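Local structure of triphenylmethane reductase (Citrobacter sp., 2JL1) at residues Leu21-Ala26 against Val185-Gly190; Ala108-Ser113 against Val120-Glu125; Trp204-Leu209 against Val221-Val226. The protein binds NADP(+) and probably uses the reduced cofactor to reduce triphenylmethane dyes, an activity of interest for bioremediation. All coordinates share one frame; numbering follows the deposited sequence.

Contact 1: residues Leu21-Ala26 against Val185-Gly190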
loop_
_atom_site.group_PDB
_atom_site.type_symbol
_atom_site.label_atom_id
_atom_site.label_comp_id
_atom_site.label_asym_id
_atom_site.label_seq_id
_atom_site.Cartn_x
_atom_site.Cartn_y
_atom_site.Cartn_z
ATOM N N LEU A 21 -29.478 10.524 4.046
ATOM C CA LEU A 21 -30.931 10.685 3.837
ATOM C C LEU A 21 -31.470 11.992 4.428
ATOM O O LEU A 21 -32.542 12.446 4.049
ATOM C CB LEU A 21 -31.711 9.461 4.356
ATOM C CG LEU A 21 -31.645 8.170 3.513
ATOM C CD1 LEU A 21 -32.199 6.925 4.263
ATOM C CD2 LEU A 21 -32.356 8.331 2.179
ATOM N N LYS A 22 -30.730 12.597 5.350
ATOM C CA LYS A 22 -31.105 13.917 5.864
ATOM C C LYS A 22 -30.498 15.041 5.022
ATOM O O LYS A 22 -30.767 16.215 5.274
ATOM C CB LYS A 22 -30.686 14.077 7.323
ATOM C CG LYS A 22 -31.384 13.142 8.282
ATOM C CD LYS A 22 -30.953 13.481 9.696
ATOM C CE LYS A 22 -31.319 12.397 10.700
ATOM N NZ LYS A 22 -30.167 12.228 11.645
ATOM N N LYS A 23 -29.693 14.695 4.014
ATOM C CA LYS A 23 -29.005 15.719 3.215
ATOM C C LYS A 23 -29.343 15.715 1.722
ATOM O O LYS A 23 -29.361 16.761 1.090
ATOM C CB LYS A 23 -27.480 15.616 3.398
ATOM C CG LYS A 23 -26.976 15.938 4.794
ATOM C CD LYS A 23 -25.505 15.499 4.963
ATOM C CE LYS A 23 -24.992 15.695 6.408
ATOM N NZ LYS A 23 -24.841 17.138 6.781
ATOM N N VAL A 24 -29.567 14.535 1.160
ATOM C CA VAL A 24 -29.796 14.378 -0.271
ATOM C C VAL A 24 -31.029 13.483 -0.473
ATOM O O VAL A 24 -31.364 12.704 0.422
ATOM C CB VAL A 24 -28.542 13.780 -1.001
ATOM C CG1 VAL A 24 -27.341 14.741 -0.944
ATOM C CG2 VAL A 24 -28.154 12.421 -0.414
ATOM N N PRO A 25 -31.716 13.599 -1.635
ATOM C CA PRO A 25 -32.863 12.717 -1.899
ATOM C C PRO A 25 -32.444 11.258 -1.914
ATOM O O PRO A 25 -31.307 10.952 -2.288
ATOM C CB PRO A 25 -33.316 13.142 -3.301
ATOM C CG PRO A 25 -32.838 14.532 -3.444
ATOM C CD PRO A 25 -31.500 14.536 -2.753
ATOM N N ALA A 26 -33.354 10.370 -1.519
ATOM C CA ALA A 26 -33.049 8.939 -1.424
ATOM C C ALA A 26 -32.624 8.333 -2.759
ATOM O O ALA A 26 -31.845 7.385 -2.793
ATOM C CB ALA A 26 -34.232 8.179 -0.847
ATOM N N VAL A 185 -18.711 15.191 4.334
ATOM C CA VAL A 185 -17.693 15.213 3.308
ATOM C C VAL A 185 -18.238 14.906 1.900
ATOM O O VAL A 185 -17.884 15.594 0.933
ATOM C CB VAL A 185 -16.538 14.255 3.713
ATOM C CG1 VAL A 185 -15.685 13.865 2.533
ATOM C CG2 VAL A 185 -15.677 14.904 4.811
ATOM N N LEU A 186 -19.087 13.884 1.794
ATOM C CA LEU A 186 -19.719 13.472 0.518
ATOM C C LEU A 186 -20.650 14.510 -0.129
ATOM O O LEU A 186 -20.880 14.478 -1.353
ATOM C CB LEU A 186 -20.466 12.141 0.696
ATOM C CG LEU A 186 -19.594 10.902 1.005
ATOM C CD1 LEU A 186 -20.438 9.740 1.535
ATOM C CD2 LEU A 186 -18.755 10.469 -0.214
ATOM N N THR A 187 -21.165 15.432 0.686
ATOM C CA THR A 187 -22.242 16.343 0.265
ATOM C C THR A 187 -21.855 17.822 0.302
ATOM O O THR A 187 -22.734 18.684 0.345
ATOM C CB THR A 187 -23.485 16.176 1.163
ATOM O OG1 THR A 187 -23.104 16.354 2.539
ATOM C CG2 THR A 187 -24.112 14.804 0.976
ATOM N N GLU A 188 -20.557 18.114 0.296
ATOM C CA GLU A 188 -20.075 19.493 0.172
ATOM C C GLU A 188 -18.716 19.533 -0.519
ATOM O O GLU A 188 -17.971 18.546 -0.501
ATOM C CB GLU A 188 -19.984 20.183 1.539
ATOM C CG GLU A 188 -19.019 19.515 2.482
ATOM C CD GLU A 188 -19.033 20.094 3.881
ATOM O OE1 GLU A 188 -17.975 20.036 4.530
ATOM O OE2 GLU A 188 -20.085 20.589 4.350
ATOM N N GLU A 189 -18.414 20.696 -1.099
ATOM C CA GLU A 189 -17.156 20.991 -1.796
ATOM C C GLU A 189 -15.977 21.100 -0.844
ATOM O O GLU A 189 -16.153 21.285 0.352
ATOM C CB GLU A 189 -17.269 22.344 -2.507
ATOM C CG GLU A 189 -18.527 22.544 -3.340
ATOM C CD GLU A 189 -18.358 22.114 -4.795
ATOM O OE1 GLU A 189 -17.686 21.074 -5.049
ATOM O OE2 GLU A 189 -18.916 22.818 -5.682
ATOM N N GLY A 190 -14.770 21.015 -1.390
ATOM C CA GLY A 190 -13.577 21.378 -0.642
ATOM C C GLY A 190 -12.721 20.270 -0.057
ATOM O O GLY A 190 -11.658 20.554 0.473
HETATM O O HOH W 1 -23.242 18.935 4.467
#
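Thr187 meets Lys23 and Val24 in a small surface contact, without a direct polar bond and completed by one water, where the loop from helix 11-20 to strand 29-33 comes up against the chain leaving helix 175-186. Only 111 Å² is buried between the segments. The two branches of Thr187 divide the work. Its methyl CG2 lies 3.8 Å from CG1 of Val24, the branch that valine sends across the gap. Its hydroxyl faces the lysine: OG1 is 3.5 Å from CD of Lys23, the aliphatic chain passing the threonine side chain at about a right angle. The lysine chain runs extended as far as CE and then turns (chi4 -69°), which brings the ammonium group round toward a water shared with the threonine. That water accepts a weak hydrogen bond from NZ of Lys23 at 3.3 Å and donates to OG1 of Thr187 at 3.2 Å. The hydroxyl also turns back on the last turn of helix 175-186, where it is hydrogen-bonded to the carbonyl oxygens of Ala183 and Thr184; with chi1 at 55°, OG1 sits between the backbone N and carbonyl carbon and can make this return. Beneath the surface, Val24 rests on Ile29 of strand 29-33 and Thr187 on Ile3 of strand 3-5, so the contact spans the ends of two neighbouring strands of the parallel sheet. Glu188 contributes at most a distant field, its OE2 being 6.4 Å from NZ of Lys23. The chemistry therefore points to a modest surface junction: the threonine hydroxyl is committed chiefly to the end of the helix before it, and what reaches the other loop is a methyl-methyl touch, the flank of the lysine chain against the hydroxyl, and a water held only weakly on the lysine side.

Contact 2: residues Ala108-Ser113 against Val120-Glu125; sequences AFAEES and VHLATE. With GOL (glycerol), chain D.
The turn that follows strand 101-107 folds back onto helix 117-130 in the Rossmann-type domain, with Ala110 and Glu111 both set against Leu122. The methyl CB of Ala110 points toward the helix and lies 3.7 Å from CG of Leu122, while CD1 of that leucine continues over the alanine backbone, 3.8 Å from its carbonyl O. The other branch, CD2, is turned to Glu111, whose OE2 approaches it at 3.7 Å. Glu111 gets there by bending: a chi2 of 91° brings the carboxylate back toward the helix, and the two side chains cross obliquely. Ala110 opens a short 3-10 segment, residues 110-112, within the strand-to-helix connection after the fifth strand along the chain of the parallel sheet, and its side chain is about 11 Å from bound NADP. On the helix, Leu122 also packs on Tyr126 of the second subunit, which brings the turn close to the dimer interface. A glycerol, probably from the crystallisation liquor, spans two carboxylates: its O3 donates to Glu111 OE2 at 2.8 Å and its O1 to Glu125 OE1 at 2.7 Å. These two oxygens, OE2 of Glu111 and OE1 of Glu125, stay 5.2 Å apart, and any repulsion between the acids is probably relieved by Arg139, which forms salt bridges with the remaining oxygen of each.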
loop_
_atom_site.group_PDB
_atom_site.type_symbol
_atom_site.label_atom_id
_atom_site.label_comp_id
_atom_site.label_asym_id
_atom_site.label_seq_id
_atom_site.Cartn_x
_atom_site.Cartn_y
_atom_site.Cartn_z
ATOM N N ALA A 108 -6.735 6.494 11.642
ATOM C CA ALA A 108 -6.043 7.714 12.028
ATOM C C ALA A 108 -4.639 7.392 12.472
ATOM O O ALA A 108 -4.389 6.367 13.134
ATOM C CB ALA A 108 -6.796 8.428 13.146
ATOM N N PHE A 109 -3.724 8.268 12.110
ATOM C CA PHE A 109 -2.323 8.154 12.491
ATOM C C PHE A 109 -1.706 6.806 12.130
ATOM O O PHE A 109 -0.834 6.302 12.851
ATOM C CB PHE A 109 -2.142 8.510 13.967
ATOM C CG PHE A 109 -2.714 9.859 14.314
ATOM C CD1 PHE A 109 -2.142 11.024 13.800
ATOM C CD2 PHE A 109 -3.833 9.957 15.099
ATOM C CE1 PHE A 109 -2.675 12.284 14.108
ATOM C CE2 PHE A 109 -4.374 11.205 15.421
ATOM C CZ PHE A 109 -3.790 12.368 14.921
ATOM N N ALA A 110 -2.137 6.239 10.997
ATOM C CA ALA A 110 -1.733 4.870 10.626
ATOM C C ALA A 110 -0.200 4.695 10.585
ATOM O O ALA A 110 0.327 3.640 10.993
ATOM C CB ALA A 110 -2.359 4.477 9.275
ATOM N N GLU A 111 0.513 5.718 10.128
ATOM C CA GLU A 111 1.982 5.628 10.010
ATOM C C GLU A 111 2.681 5.368 11.352
ATOM O O GLU A 111 3.781 4.810 11.391
ATOM C CB GLU A 111 2.548 6.905 9.419
ATOM C CG GLU A 111 2.159 7.149 7.980
ATOM C CD GLU A 111 0.884 7.980 7.837
ATOM O OE1 GLU A 111 0.152 8.204 8.836
ATOM O OE2 GLU A 111 0.626 8.416 6.701
ATOM N N GLU A 112 2.034 5.771 12.443
ATOM C CA GLU A 112 2.604 5.620 13.790
ATOM C C GLU A 112 2.042 4.430 14.537
ATOM O O GLU A 112 2.413 4.173 15.701
ATOM C CB GLU A 112 2.366 6.898 14.601
ATOM C CG GLU A 112 3.278 8.019 14.153
ATOM C CD GLU A 112 2.734 8.797 12.974
ATOM O OE1 GLU A 112 1.496 8.974 12.875
ATOM O OE2 GLU A 112 3.549 9.265 12.156
ATOM N N SER A 113 1.141 3.720 13.877
ATOM C CA SER A 113 0.412 2.648 14.517
ATOM C C SER A 113 1.261 1.402 14.738
ATOM O O SER A 113 2.185 1.133 13.987
ATOM C CB SER A 113 -0.832 2.307 13.707
ATOM O OG SER A 113 -1.494 1.199 14.285
ATOM N N VAL A 120 -2.775 -2.371 6.221
ATOM C CA VAL A 120 -3.807 -2.569 5.207
ATOM C C VAL A 120 -4.325 -1.211 4.749
ATOM O O VAL A 120 -4.530 -0.986 3.555
ATOM C CB VAL A 120 -5.022 -3.346 5.767
ATOM C CG1 VAL A 120 -6.164 -3.367 4.727
ATOM C CG2 VAL A 120 -4.642 -4.788 6.143
ATOM N N HIS A 121 -4.582 -0.325 5.712
ATOM C CA HIS A 121 -5.139 0.987 5.395
ATOM C C HIS A 121 -4.167 1.831 4.590
ATOM O O HIS A 121 -4.554 2.505 3.622
ATOM C CB HIS A 121 -5.612 1.692 6.676
ATOM C CG HIS A 121 -6.826 1.059 7.269
ATOM N ND1 HIS A 121 -8.003 0.896 6.558
ATOM C CD2 HIS A 121 -7.031 0.484 8.475
ATOM C CE1 HIS A 121 -8.885 0.265 7.317
ATOM N NE2 HIS A 121 -8.323 0.017 8.489
ATOM N N LEU A 122 -2.889 1.765 4.959
ATOM C CA LEU A 122 -1.851 2.527 4.214
ATOM C C LEU A 122 -1.651 1.960 2.790
ATOM O O LEU A 122 -1.523 2.727 1.820
ATOM C CB LEU A 122 -0.544 2.547 4.992
ATOM C CG LEU A 122 -0.522 3.487 6.219
ATOM C CD1 LEU A 122 0.514 3.010 7.272
ATOM C CD2 LEU A 122 -0.243 4.927 5.789
ATOM N N ALA A 123 -1.664 0.631 2.662
ATOM C CA ALA A 123 -1.572 -0.021 1.345
ATOM C C ALA A 123 -2.743 0.419 0.465
ATOM O O ALA A 123 -2.571 0.700 -0.738
ATOM C CB ALA A 123 -1.534 -1.567 1.492
ATOM N N THR A 124 -3.935 0.503 1.068
ATOM C CA THR A 124 -5.160 0.870 0.347
ATOM C C THR A 124 -5.143 2.340 -0.072
ATOM O O THR A 124 -5.508 2.679 -1.212
ATOM C CB THR A 124 -6.419 0.530 1.191
ATOM O OG1 THR A 124 -6.379 -0.874 1.489
ATOM C CG2 THR A 124 -7.706 0.871 0.406
ATOM N N GLU A 125 -4.688 3.209 0.828
ATOM C CA GLU A 125 -4.482 4.623 0.477
ATOM C C GLU A 125 -3.537 4.786 -0.734
ATOM O O GLU A 125 -3.851 5.521 -1.672
ATOM C CB GLU A 125 -3.947 5.429 1.663
ATOM C CG GLU A 125 -5.031 5.823 2.688
ATOM C CD GLU A 125 -4.516 6.735 3.804
ATOM O OE1 GLU A 125 -3.407 7.335 3.668
ATOM O OE2 GLU A 125 -5.247 6.854 4.827
HETATM C C1 GOL D . -0.695 7.332 2.312
HETATM O O1 GOL D . -1.716 8.114 1.744
HETATM C C2 GOL D . 0.487 8.216 2.672
HETATM O O2 GOL D . 0.103 9.558 2.831
HETATM C C3 GOL D . 1.244 7.711 3.899
HETATM O O3 GOL D . 2.075 8.751 4.340
#

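Contact 3: residues Trp204-Leu209 against Val221-Val226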
loop_
_atom_site.group_PDB
_atom_site.type_symbol
_atom_site.label_atom_id
_atom_site.label_comp_id
_atom_site.label_asym_id
_atom_site.label_seq_id
_atom_site.Cartn_x
_atom_site.Cartn_y
_atom_site.Cartn_z
ATOM N N TRP A 204 -9.956 9.961 26.805
ATOM C CA TRP A 204 -10.374 9.419 28.102
ATOM C C TRP A 204 -9.497 8.221 28.451
ATOM O O TRP A 204 -8.694 7.757 27.634
ATOM C CB TRP A 204 -11.857 9.012 28.036
ATOM C CG TRP A 204 -12.238 8.088 26.854
ATOM C CD1 TRP A 204 -12.578 8.480 25.600
ATOM C CD2 TRP A 204 -12.370 6.649 26.871
ATOM N NE1 TRP A 204 -12.882 7.394 24.820
ATOM C CE2 TRP A 204 -12.777 6.255 25.573
ATOM C CE3 TRP A 204 -12.189 5.664 27.854
ATOM C CZ2 TRP A 204 -12.991 4.909 25.220
ATOM C CZ3 TRP A 204 -12.395 4.328 27.513
ATOM C CH2 TRP A 204 -12.792 3.957 26.204
ATOM N N THR A 205 -9.621 7.741 29.679
ATOM C CA THR A 205 -8.895 6.571 30.097
ATOM C C THR A 205 -9.955 5.622 30.640
ATOM O O THR A 205 -11.122 6.034 30.876
ATOM C CB THR A 205 -7.865 6.910 31.202
ATOM O OG1 THR A 205 -8.547 7.507 32.314
ATOM C CG2 THR A 205 -6.784 7.904 30.665
ATOM N N PHE A 206 -9.569 4.381 30.883
ATOM C CA PHE A 206 -10.530 3.432 31.455
ATOM C C PHE A 206 -10.897 3.721 32.914
ATOM O O PHE A 206 -12.026 3.468 33.325
ATOM C CB PHE A 206 -10.084 1.993 31.219
ATOM C CG PHE A 206 -10.321 1.542 29.817
ATOM C CD1 PHE A 206 -9.334 1.693 28.847
ATOM C CD2 PHE A 206 -11.565 1.023 29.439
ATOM C CE1 PHE A 206 -9.557 1.296 27.532
ATOM C CE2 PHE A 206 -11.809 0.635 28.089
ATOM C CZ PHE A 206 -10.800 0.784 27.144
ATOM N N ASP A 207 -9.958 4.278 33.681
ATOM C CA ASP A 207 -10.290 4.859 34.987
ATOM C C ASP A 207 -11.465 5.828 34.900
ATOM O O ASP A 207 -12.397 5.733 35.699
ATOM C CB ASP A 207 -9.082 5.565 35.612
ATOM C CG ASP A 207 -8.167 4.613 36.338
ATOM O OD1 ASP A 207 -8.409 3.386 36.324
ATOM O OD2 ASP A 207 -7.213 5.095 36.971
ATOM N N GLU A 208 -11.409 6.747 33.938
ATOM C CA GLU A 208 -12.459 7.728 33.673
ATOM C C GLU A 208 -13.774 7.068 33.253
ATOM O O GLU A 208 -14.842 7.473 33.696
ATOM C CB GLU A 208 -12.050 8.701 32.560
ATOM C CG GLU A 208 -13.055 9.836 32.412
ATOM C CD GLU A 208 -12.666 10.899 31.406
ATOM O OE1 GLU A 208 -11.551 10.842 30.834
ATOM O OE2 GLU A 208 -13.495 11.819 31.222
ATOM N N LEU A 209 -13.688 6.060 32.379
ATOM C CA LEU A 209 -14.870 5.309 31.999
ATOM C C LEU A 209 -15.547 4.653 33.202
ATOM O O LEU A 209 -16.781 4.622 33.276
ATOM C CB LEU A 209 -14.529 4.227 30.948
ATOM C CG LEU A 209 -15.721 3.407 30.412
ATOM C CD1 LEU A 209 -16.822 4.327 29.859
ATOM C CD2 LEU A 209 -15.246 2.433 29.333
ATOM N N VAL A 221 -18.115 1.209 40.261
ATOM C CA VAL A 221 -17.409 0.342 39.305
ATOM C C VAL A 221 -15.951 0.840 39.289
ATOM O O VAL A 221 -15.721 2.031 39.132
ATOM C CB VAL A 221 -18.038 0.438 37.872
ATOM C CG1 VAL A 221 -17.240 -0.397 36.842
ATOM C CG2 VAL A 221 -19.496 0.032 37.877
ATOM N N VAL A 222 -14.984 -0.059 39.478
ATOM C CA VAL A 222 -13.567 0.300 39.359
ATOM C C VAL A 222 -12.992 -0.206 38.029
ATOM O O VAL A 222 -13.524 -1.136 37.421
ATOM C CB VAL A 222 -12.695 -0.231 40.553
ATOM C CG1 VAL A 222 -13.226 0.274 41.897
ATOM C CG2 VAL A 222 -12.622 -1.735 40.560
ATOM N N HIS A 223 -11.931 0.431 37.549
ATOM C CA HIS A 223 -11.147 -0.160 36.488
ATOM C C HIS A 223 -10.115 -1.061 37.157
ATOM O O HIS A 223 -9.334 -0.597 37.974
ATOM C CB HIS A 223 -10.468 0.915 35.663
ATOM C CG HIS A 223 -9.519 0.387 34.628
ATOM N ND1 HIS A 223 -8.336 1.025 34.319
ATOM C CD2 HIS A 223 -9.563 -0.717 33.849
ATOM C CE1 HIS A 223 -7.697 0.342 33.388
ATOM N NE2 HIS A 223 -8.424 -0.716 33.081
ATOM N N GLN A 224 -10.129 -2.339 36.790
ATOM C CA GLN A 224 -9.256 -3.363 37.342
ATOM C C GLN A 224 -8.239 -3.740 36.265
ATOM O O GLN A 224 -8.584 -4.391 35.288
ATOM C CB GLN A 224 -10.101 -4.584 37.760
ATOM C CG GLN A 224 -9.357 -5.696 38.478
ATOM C CD GLN A 224 -10.259 -6.899 38.788
ATOM O OE1 GLN A 224 -11.415 -6.737 39.196
ATOM N NE2 GLN A 224 -9.728 -8.112 38.590
ATOM N N PRO A 225 -6.968 -3.315 36.447
ATOM C CA PRO A 225 -5.942 -3.466 35.420
ATOM C C PRO A 225 -5.308 -4.849 35.549
ATOM O O PRO A 225 -5.004 -5.290 36.663
ATOM C CB PRO A 225 -4.956 -2.340 35.774
ATOM C CG PRO A 225 -5.014 -2.305 37.327
ATOM C CD PRO A 225 -6.433 -2.692 37.686
ATOM N N VAL A 226 -5.189 -5.569 34.442
ATOM C CA VAL A 226 -4.588 -6.917 34.474
ATOM C C VAL A 226 -3.574 -7.036 33.355
ATOM O O VAL A 226 -3.460 -6.131 32.546
ATOM C CB VAL A 226 -5.646 -8.065 34.357
ATOM C CG1 VAL A 226 -6.584 -8.080 35.573
ATOM C CG2 VAL A 226 -6.437 -7.957 33.066
#
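His223 lays one face of its imidazole over the CB of Phe206, a CH-pi contact in which the carbon stands 3.5 Å from the ring centroid and only 5° off the normal. With CG anti to the backbone N (chi1 174°), the histidine sends its ring from the strand across to the start of the helix. The two rings themselves meet obliquely, with centroids of Phe206 and His223 5.8 Å apart, because the phenyl leads off elsewhere. It is enclosed there, with CZ3 of Trp204 over the centre of one face and Tyr252 in an edge-to-face pairing. At its edge the imidazole is held by Asp207: ND1 of His223 donates to OD1 of the aspartate at 3.1 Å in a bent bond. The acceptor lies practically in the imidazole plane, yet the donor comes from above the carboxylate plane, the two groups being turned 75° against each other. Helix 206-217 thus meets, at its first turn, the strand 222-225 to which it leads; that strand runs parallel to 160-163 in a two-stranded sheet, apart from the main seven-stranded one. NE2 of His223 is hydrogen-bonded to Thr163 OG1, from the neighbouring strand, so both ring nitrogens are engaged and the rotation of the imidazole is fixed. Thr205 occupies the N-cap position, and Asp207 follows close behind, where its carboxylate would probably interact favourably with the helix dipole.

How the contacts relate
Along the chain, contact 2 is nested inside the long loop that contact 1 closes, and contact 3 follows both. Contacts 1 and 2 belong to the Rossmann-type part, built round the seven-stranded parallel sheet; their centres are 26 Å apart. Contact 3 lies on the opposite side of the chain's centre from contact 1, 39 Å between centres, where helix 206-217 packs on one strand of the small two-stranded sheet; its centre is 28 Å from that of contact 2. None touches another. The side chains of Ala110 in contact 2 and Phe206 in contact 3 are each about 11 Å from NADP, too far to touch it, consistent with a cofactor held between the Rossmann-type part and the part carrying contact 3.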